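Side-chain contacts in HD superfamily hydrolase (Clostridium acetobutylicum ATCC 824, PDB 3CCG), which probably hydrolyses diadenosine tetraphosphate symmetrically to two molecules of ADP, using a di-iron centre held in an all-helical HD domain: residues Tyr21-Gly26 and Ile128-Glu133; Leu93-Lys96 and Ile100-Glu103. All coordinates share one frame; numbering follows the deposited sequence.

Contact 1: Tyr21-Gly26 and Ile128-Glu133; sequences YKHSLG and IADYIE. With FE (Fe (III) ion), chain C.
The iron site of the HD domain brings His23, on helix 5-38, against Asp130 and Glu133 at the C-terminal end of helix 121-132. His23 binds one iron(III) through NE2 at 2.3 Å, and Asp130 reaches the same ion through OD1 at 2.2 Å. The two side chains cross at about a right angle, with ring and carboxylate planes 63° apart, and meet at the ion. In His23 CG lies anti to the backbone N (chi1 158°), which carries the imidazole from its helix to the ion; Asp130 has the same arrangement.

These are the first and last ligands of the H...HD...D pattern; the middle pair, His52 and Asp53, is the His-Asp doublet that gives the superfamily its name, and Asp53 also binds the second iron.

Histidine suits its position because its other nitrogen remains available: ND1 donates to Glu133 OE2 at 2.8 Å. The acceptor lies nearly in the ring plane, whereas the N-H meets the carboxylate from above its plane, 38° out of it. This second-shell bond fixes the ring's rotation and would probably make NE2 a stronger electron donor to the metal. Glu133 OE1 receives water 1 and the backbone N of Gly135. Glycine suits position 26 because Glu133 OE1 comes to 3.8 Å from Gly26 CA, on the side where a CB would collide with it.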
ATOM      1  N   TYR A  21       2.948 -26.521  16.006  1.00 18.22           N
ATOM      2  CA  TYR A  21       2.405 -27.710  15.376  1.00 17.89           C
ATOM      3  C   TYR A  21       0.909 -27.820  15.681  1.00 18.23           C
ATOM      4  O   TYR A  21       0.083 -28.054  14.790  1.00 19.02           O
ATOM      5  CB  TYR A  21       3.141 -28.989  15.807  1.00 19.29           C
ATOM      6  CG  TYR A  21       2.494 -30.250  15.305  1.00 21.67           C
ATOM      7  CD1 TYR A  21       2.559 -30.603  13.978  1.00 21.83           C
ATOM      8  CD2 TYR A  21       1.806 -31.104  16.167  1.00 23.54           C
ATOM      9  CE1 TYR A  21       1.960 -31.749  13.507  1.00 22.42           C
ATOM     10  CE2 TYR A  21       1.203 -32.237  15.697  1.00 25.06           C
ATOM     11  CZ  TYR A  21       1.281 -32.556  14.379  1.00 25.16           C
ATOM     12  OH  TYR A  21       0.694 -33.678  13.891  1.00 28.47           O
ATOM     13  N   LYS A  22       0.543 -27.580  16.936  1.00 19.20           N
ATOM     14  CA  LYS A  22      -0.882 -27.594  17.296  1.00 20.28           C
ATOM     15  C   LYS A  22      -1.655 -26.535  16.498  1.00 20.54           C
ATOM     16  O   LYS A  22      -2.745 -26.816  16.013  1.00 21.85           O
ATOM     17  CB  LYS A  22      -1.104 -27.422  18.808  1.00 22.74           C
ATOM     18  CG  LYS A  22      -2.574 -27.475  19.227  1.00 26.84           C
ATOM     19  N   HIS A  23      -1.095 -25.327  16.386  1.00 21.74           N
ATOM     20  CA  HIS A  23      -1.672 -24.232  15.535  1.00 19.99           C
ATOM     21  C   HIS A  23      -1.935 -24.760  14.135  1.00 15.97           C
ATOM     22  O   HIS A  23      -2.996 -24.547  13.563  1.00 17.95           O
ATOM     23  CB  HIS A  23      -0.763 -22.950  15.501  1.00 21.32           C
ATOM     24  CG  HIS A  23      -0.952 -22.015  14.313  1.00 20.00           C
ATOM     25  ND1 HIS A  23      -2.012 -21.135  14.176  1.00 22.21           N
ATOM     26  CD2 HIS A  23      -0.107 -21.735  13.278  1.00 24.61           C
ATOM     27  CE1 HIS A  23      -1.861 -20.433  13.057  1.00 26.68           C
ATOM     28  NE2 HIS A  23      -0.703 -20.767  12.496  1.00 21.49           N
ATOM     29  N   SER A  24      -0.940 -25.456  13.594  1.00 15.49           N
ATOM     30  CA  SER A  24      -1.037 -25.982  12.218  1.00 14.72           C
ATOM     31  C   SER A  24      -2.152 -26.999  12.074  1.00 16.03           C
ATOM     32  O   SER A  24      -2.862 -27.005  11.069  1.00 13.35           O
ATOM     33  CB  SER A  24       0.285 -26.562  11.773  1.00 14.26           C
ATOM     34  OG  SER A  24       1.344 -25.577  11.796  1.00 15.19           O
ATOM     35  N   LEU A  25      -2.332 -27.849  13.070  1.00 16.36           N
ATOM     36  CA  LEU A  25      -3.467 -28.805  13.017  1.00 15.96           C
ATOM     37  C   LEU A  25      -4.769 -28.032  13.077  1.00 11.97           C
ATOM     38  O   LEU A  25      -5.760 -28.364  12.442  1.00 15.32           O
ATOM     39  CB  LEU A  25      -3.436 -29.820  14.160  1.00 19.00           C
ATOM     40  CG  LEU A  25      -2.282 -30.819  14.138  1.00 19.36           C
ATOM     41  CD1 LEU A  25      -2.252 -31.772  15.383  1.00 20.07           C
ATOM     42  CD2 LEU A  25      -2.319 -31.636  12.876  1.00 19.69           C
ATOM     43  N   GLY A  26      -4.791 -26.948  13.838  1.00 14.54           N
ATOM     44  CA  GLY A  26      -5.979 -26.118  13.884  1.00 16.70           C
ATOM     45  C   GLY A  26      -6.282 -25.494  12.537  1.00 16.36           C
ATOM     46  O   GLY A  26      -7.425 -25.435  12.090  1.00 15.51           O
ATOM     47  N   ILE A 128      -7.414 -17.071   5.632  1.00 11.32           N
ATOM     48  CA  ILE A 128      -8.306 -16.729   6.740  1.00 13.30           C
ATOM     49  C   ILE A 128      -8.272 -17.758   7.869  1.00 13.12           C
ATOM     50  O   ILE A 128      -8.410 -17.415   9.047  1.00 13.43           O
ATOM     51  CB  ILE A 128      -9.743 -16.466   6.221  1.00 12.83           C
ATOM     52  CG1 ILE A 128     -10.454 -15.487   7.168  1.00 18.41           C
ATOM     53  CG2 ILE A 128     -10.496 -17.744   5.993  1.00 17.39           C
ATOM     54  CD1 ILE A 128      -9.917 -14.020   7.068  1.00 16.95           C
ATOM     55  N   ALA A 129      -8.021 -19.010   7.499  1.00 14.26           N
ATOM     56  CA  ALA A 129      -7.953 -20.083   8.506  1.00 11.96           C
ATOM     57  C   ALA A 129      -6.904 -19.803   9.536  1.00 12.68           C
ATOM     58  O   ALA A 129      -7.111 -20.072  10.728  1.00 14.11           O
ATOM     59  CB  ALA A 129      -7.687 -21.458   7.845  1.00 12.54           C
ATOM     60  N   ASP A 130      -5.810 -19.172   9.110  1.00 14.25           N
ATOM     61  CA  ASP A 130      -4.759 -18.837  10.045  1.00 16.26           C
ATOM     62  C   ASP A 130      -5.255 -17.904  11.192  1.00 17.13           C
ATOM     63  O   ASP A 130      -4.874 -18.056  12.349  1.00 20.31           O
ATOM     64  CB  ASP A 130      -3.616 -18.193   9.265  1.00 19.20           C
ATOM     65  CG  ASP A 130      -2.359 -18.096  10.078  1.00 28.58           C
ATOM     66  OD1 ASP A 130      -2.045 -19.058  10.769  1.00 28.76           O
ATOM     67  OD2 ASP A 130      -1.663 -17.077   9.961  1.00 32.93           O
ATOM     68  N   TYR A 131      -6.129 -16.972  10.834  1.00 15.33           N
ATOM     69  CA  TYR A 131      -6.738 -16.004  11.762  1.00 18.24           C
ATOM     70  C   TYR A 131      -7.861 -16.546  12.639  1.00 19.60           C
ATOM     71  O   TYR A 131      -8.049 -16.102  13.751  1.00 22.22           O
ATOM     72  CB  TYR A 131      -7.285 -14.795  10.969  1.00 19.35           C
ATOM     73  CG  TYR A 131      -6.201 -13.897  10.453  1.00 21.48           C
ATOM     74  CD1 TYR A 131      -5.573 -14.138   9.230  1.00 20.62           C
ATOM     75  CD2 TYR A 131      -5.762 -12.829  11.208  1.00 27.31           C
ATOM     76  CE1 TYR A 131      -4.542 -13.318   8.783  1.00 31.34           C
ATOM     77  CE2 TYR A 131      -4.731 -12.029  10.777  1.00 27.92           C
ATOM     78  CZ  TYR A 131      -4.131 -12.266   9.562  1.00 33.44           C
ATOM     79  OH  TYR A 131      -3.097 -11.429   9.154  1.00 31.99           O
ATOM     80  N   ILE A 132      -8.629 -17.489  12.125  1.00 15.45           N
ATOM     81  CA  ILE A 132      -9.825 -17.912  12.839  1.00 18.40           C
ATOM     82  C   ILE A 132      -9.791 -19.336  13.449  1.00 18.37           C
ATOM     83  O   ILE A 132     -10.808 -19.792  14.000  1.00 18.73           O
ATOM     84  CB  ILE A 132     -11.066 -17.776  11.899  1.00 18.45           C
ATOM     85  CG1 ILE A 132     -11.010 -18.750  10.726  1.00 17.70           C
ATOM     86  CG2 ILE A 132     -11.241 -16.304  11.403  1.00 17.75           C
ATOM     87  CD1 ILE A 132     -12.280 -18.940   9.954  1.00 18.70           C
ATOM     88  N   GLU A 133      -8.653 -20.035  13.329  1.00 18.35           N
ATOM     89  CA  GLU A 133      -8.508 -21.389  13.872  1.00 19.98           C
ATOM     90  C   GLU A 133      -8.794 -21.301  15.362  1.00 19.45           C
ATOM     91  O   GLU A 133      -8.540 -20.269  15.995  1.00 19.67           O
ATOM     92  CB  GLU A 133      -7.166 -22.052  13.513  1.00 18.31           C
ATOM     93  CG  GLU A 133      -5.953 -21.343  14.026  1.00 18.21           C
ATOM     94  CD  GLU A 133      -5.437 -21.927  15.326  1.00 24.32           C
ATOM     95  OE1 GLU A 133      -6.132 -22.832  15.883  1.00 21.31           O
ATOM     96  OE2 GLU A 133      -4.332 -21.479  15.769  1.00 25.15           O
TER
HETATM   97 FE    FE C 191       0.029 -19.657  10.653  0.75 18.91          FE
HETATM   98  O   HOH W   1      -5.115 -24.845  17.372  1.00 29.51           O
HETATM   99  O   HOH W   2       0.453 -18.746   9.268  1.00 13.67           O

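Contact 2: Leu93-Lys96 and Ile100-Glu103; sequences LAKK and IDDE
Ala94 and Ile100 join the last turns of helix 87-98 to the loop that follows through a backbone hydrogen bond: Ile100 N donates to Ala94 O at 2.9 Å, with an N-H...O angle of 163°. Next to it the Ile100 carbonyl comes over the helix backbone, where Lys95 CA makes a CA-H...O contact with Ile100 O at 3.4 Å. This buried oxygen has no conventional hydrogen-bond partner in the model, and the weak CA-H...O contact can compensate only in part.

Lys95 carries the polar side of the contact. Its chain starts anti to the backbone N and bends at chi2 (84°), which turns the long methylene arm across the loop and brings NZ to Asp101 OD1 at 3.0 Å. NZ meets OD1 from above the carboxylate plane, 45° out of it, completing a salt bridge. The chain turns here from helix 87-98 to helix 103-110, whose N-cap is Asp102, with OD1 accepting from Val105 N. Water 3 donates to both Lys95 O and Asp101 OD1, the latter at 2.8 Å, so that this one carboxylate oxygen takes a lysine and a water. Water 4 accepts from Lys95 NZ and donates to Asp101 O at 2.6 Å, so the ammonium is tied to Asp101 twice, directly at the carboxylate and through this water at the backbone carbonyl. Lysine and aspartate suit this solvent-facing edge, while the inner side is apolar: Ala94 CB, small enough to sit against Leu106 and Ile109, meets Ile100 CD1 at 4.1 Å, and the branched isoleucine also packs on Ile47 and Val51 of helix 42-51.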
ATOM      1  N   LEU A  93       9.784 -25.415   0.391  1.00 13.29           N
ATOM      2  CA  LEU A  93       9.979 -26.648   1.137  1.00 11.69           C
ATOM      3  C   LEU A  93       8.870 -27.662   0.769  1.00 13.70           C
ATOM      4  O   LEU A  93       9.101 -28.856   0.616  1.00 13.98           O
ATOM      5  CB  LEU A  93       9.976 -26.432   2.657  1.00 13.24           C
ATOM      6  CG  LEU A  93      11.087 -25.552   3.192  1.00 15.22           C
ATOM      7  CD1 LEU A  93      10.954 -25.421   4.698  1.00 18.06           C
ATOM      8  CD2 LEU A  93      12.444 -26.085   2.808  1.00 20.81           C
ATOM      9  N   ALA A  94       7.634 -27.202   0.684  1.00 11.85           N
ATOM     10  CA  ALA A  94       6.504 -28.092   0.354  1.00 12.31           C
ATOM     11  C   ALA A  94       6.775 -28.789  -1.000  1.00 14.83           C
ATOM     12  O   ALA A  94       6.542 -29.988  -1.149  1.00 14.46           O
ATOM     13  CB  ALA A  94       5.240 -27.280   0.289  1.00 13.03           C
ATOM     14  N   LYS A  95       7.247 -28.037  -1.969  1.00 13.22           N
ATOM     15  CA  LYS A  95       7.564 -28.613  -3.310  1.00 13.13           C
ATOM     16  C   LYS A  95       8.795 -29.483  -3.314  1.00 17.30           C
ATOM     17  O   LYS A  95       8.721 -30.636  -3.743  1.00 17.48           O
ATOM     18  CB  LYS A  95       7.745 -27.469  -4.311  1.00 14.46           C
ATOM     19  CG  LYS A  95       8.242 -27.808  -5.733  1.00 18.46           C
ATOM     20  CD  LYS A  95       7.171 -28.235  -6.642  1.00 21.90           C
ATOM     21  CE  LYS A  95       7.794 -28.703  -7.987  1.00 27.55           C
ATOM     22  NZ  LYS A  95       6.725 -29.116  -8.879  1.00 24.71           N
ATOM     23  N   LYS A  96       9.909 -28.971  -2.786  1.00 15.64           N
ATOM     24  CA  LYS A  96      11.181 -29.645  -2.964  1.00 16.49           C
ATOM     25  C   LYS A  96      11.525 -30.665  -1.929  1.00 19.77           C
ATOM     26  O   LYS A  96      12.314 -31.583  -2.198  1.00 22.86           O
ATOM     27  CB  LYS A  96      12.341 -28.638  -3.007  1.00 17.88           C
ATOM     28  CG  LYS A  96      12.274 -27.641  -4.074  1.00 19.71           C
ATOM     29  CD  LYS A  96      12.369 -28.234  -5.446  1.00 35.31           C
ATOM     30  CE  LYS A  96      12.369 -27.140  -6.471  1.00 43.60           C
ATOM     31  NZ  LYS A  96      12.763 -27.657  -7.800  1.00 46.86           N
ATOM     32  N   ILE A 100       5.058 -31.922  -2.681  1.00 14.97           N
ATOM     33  CA  ILE A 100       3.758 -31.420  -3.059  1.00 13.52           C
ATOM     34  C   ILE A 100       3.854 -30.657  -4.369  1.00 15.70           C
ATOM     35  O   ILE A 100       4.578 -29.685  -4.492  1.00 14.91           O
ATOM     36  CB  ILE A 100       3.149 -30.472  -1.966  1.00 14.33           C
ATOM     37  CG1 ILE A 100       2.909 -31.292  -0.710  1.00 15.55           C
ATOM     38  CG2 ILE A 100       1.909 -29.779  -2.487  1.00 13.33           C
ATOM     39  CD1 ILE A 100       2.737 -30.454   0.595  1.00 15.08           C
ATOM     40  N   ASP A 101       3.130 -31.103  -5.404  1.00 16.35           N
ATOM     41  CA  ASP A 101       3.165 -30.453  -6.704  1.00 18.65           C
ATOM     42  C   ASP A 101       1.951 -29.629  -7.099  1.00 16.59           C
ATOM     43  O   ASP A 101       2.034 -28.857  -8.079  1.00 19.98           O
ATOM     44  CB  ASP A 101       3.352 -31.526  -7.791  1.00 20.33           C
ATOM     45  CG  ASP A 101       4.675 -32.166  -7.716  1.00 28.61           C
ATOM     46  OD1 ASP A 101       5.662 -31.447  -7.410  1.00 30.05           O
ATOM     47  OD2 ASP A 101       4.722 -33.397  -7.984  1.00 29.54           O
ATOM     48  N   ASP A 102       0.845 -29.785  -6.363  1.00 16.03           N
ATOM     49  CA  ASP A 102      -0.377 -29.108  -6.719  1.00 14.24           C
ATOM     50  C   ASP A 102      -0.188 -27.600  -6.691  1.00 14.55           C
ATOM     51  O   ASP A 102       0.151 -27.011  -5.667  1.00 14.35           O
ATOM     52  CB  ASP A 102      -1.551 -29.499  -5.847  1.00 14.09           C
ATOM     53  CG  ASP A 102      -2.805 -28.870  -6.295  1.00 19.41           C
ATOM     54  OD1 ASP A 102      -3.102 -27.716  -5.963  1.00 15.89           O
ATOM     55  OD2 ASP A 102      -3.554 -29.579  -6.983  1.00 23.50           O
ATOM     56  N   GLU A 103      -0.424 -26.981  -7.844  0.70 15.92           N
ATOM     57  CA  GLU A 103      -0.152 -25.544  -7.990  0.70 16.50           C
ATOM     58  C   GLU A 103      -0.963 -24.671  -7.042  0.70 14.17           C
ATOM     59  O   GLU A 103      -0.444 -23.669  -6.495  0.70 14.98           O
ATOM     60  CB  GLU A 103      -0.371 -25.082  -9.438  0.70 17.29           C
ATOM     61  CG  GLU A 103      -0.230 -23.595  -9.601  0.70 25.06           C
TER
HETATM   62  O   HOH W   3       7.876 -32.075  -5.841  1.00 24.07           O
HETATM   63  O   HOH W   4       4.079 -27.823  -9.366  1.00 30.79           O

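Along the chain, contact 2 is nested within the largely helical stretch of 101 residues between the two segments of contact 1, and all four segments belong to the HD domain. In space they are separate: their centres lie 20 Å apart and their nearest atoms about 12 Å. Contact 1 forms part of the di-iron centre itself, with a bound phosphate, probably from the crystallisation liquor, about 3 Å from the Asp130 side chain. Contact 2 stands further out, the Ala94 side chain being about 13 Å from an iron. It is about 9 Å from the side chain of His52 and about 10 Å from that of His112, ligands of different irons that contact 2 does not touch.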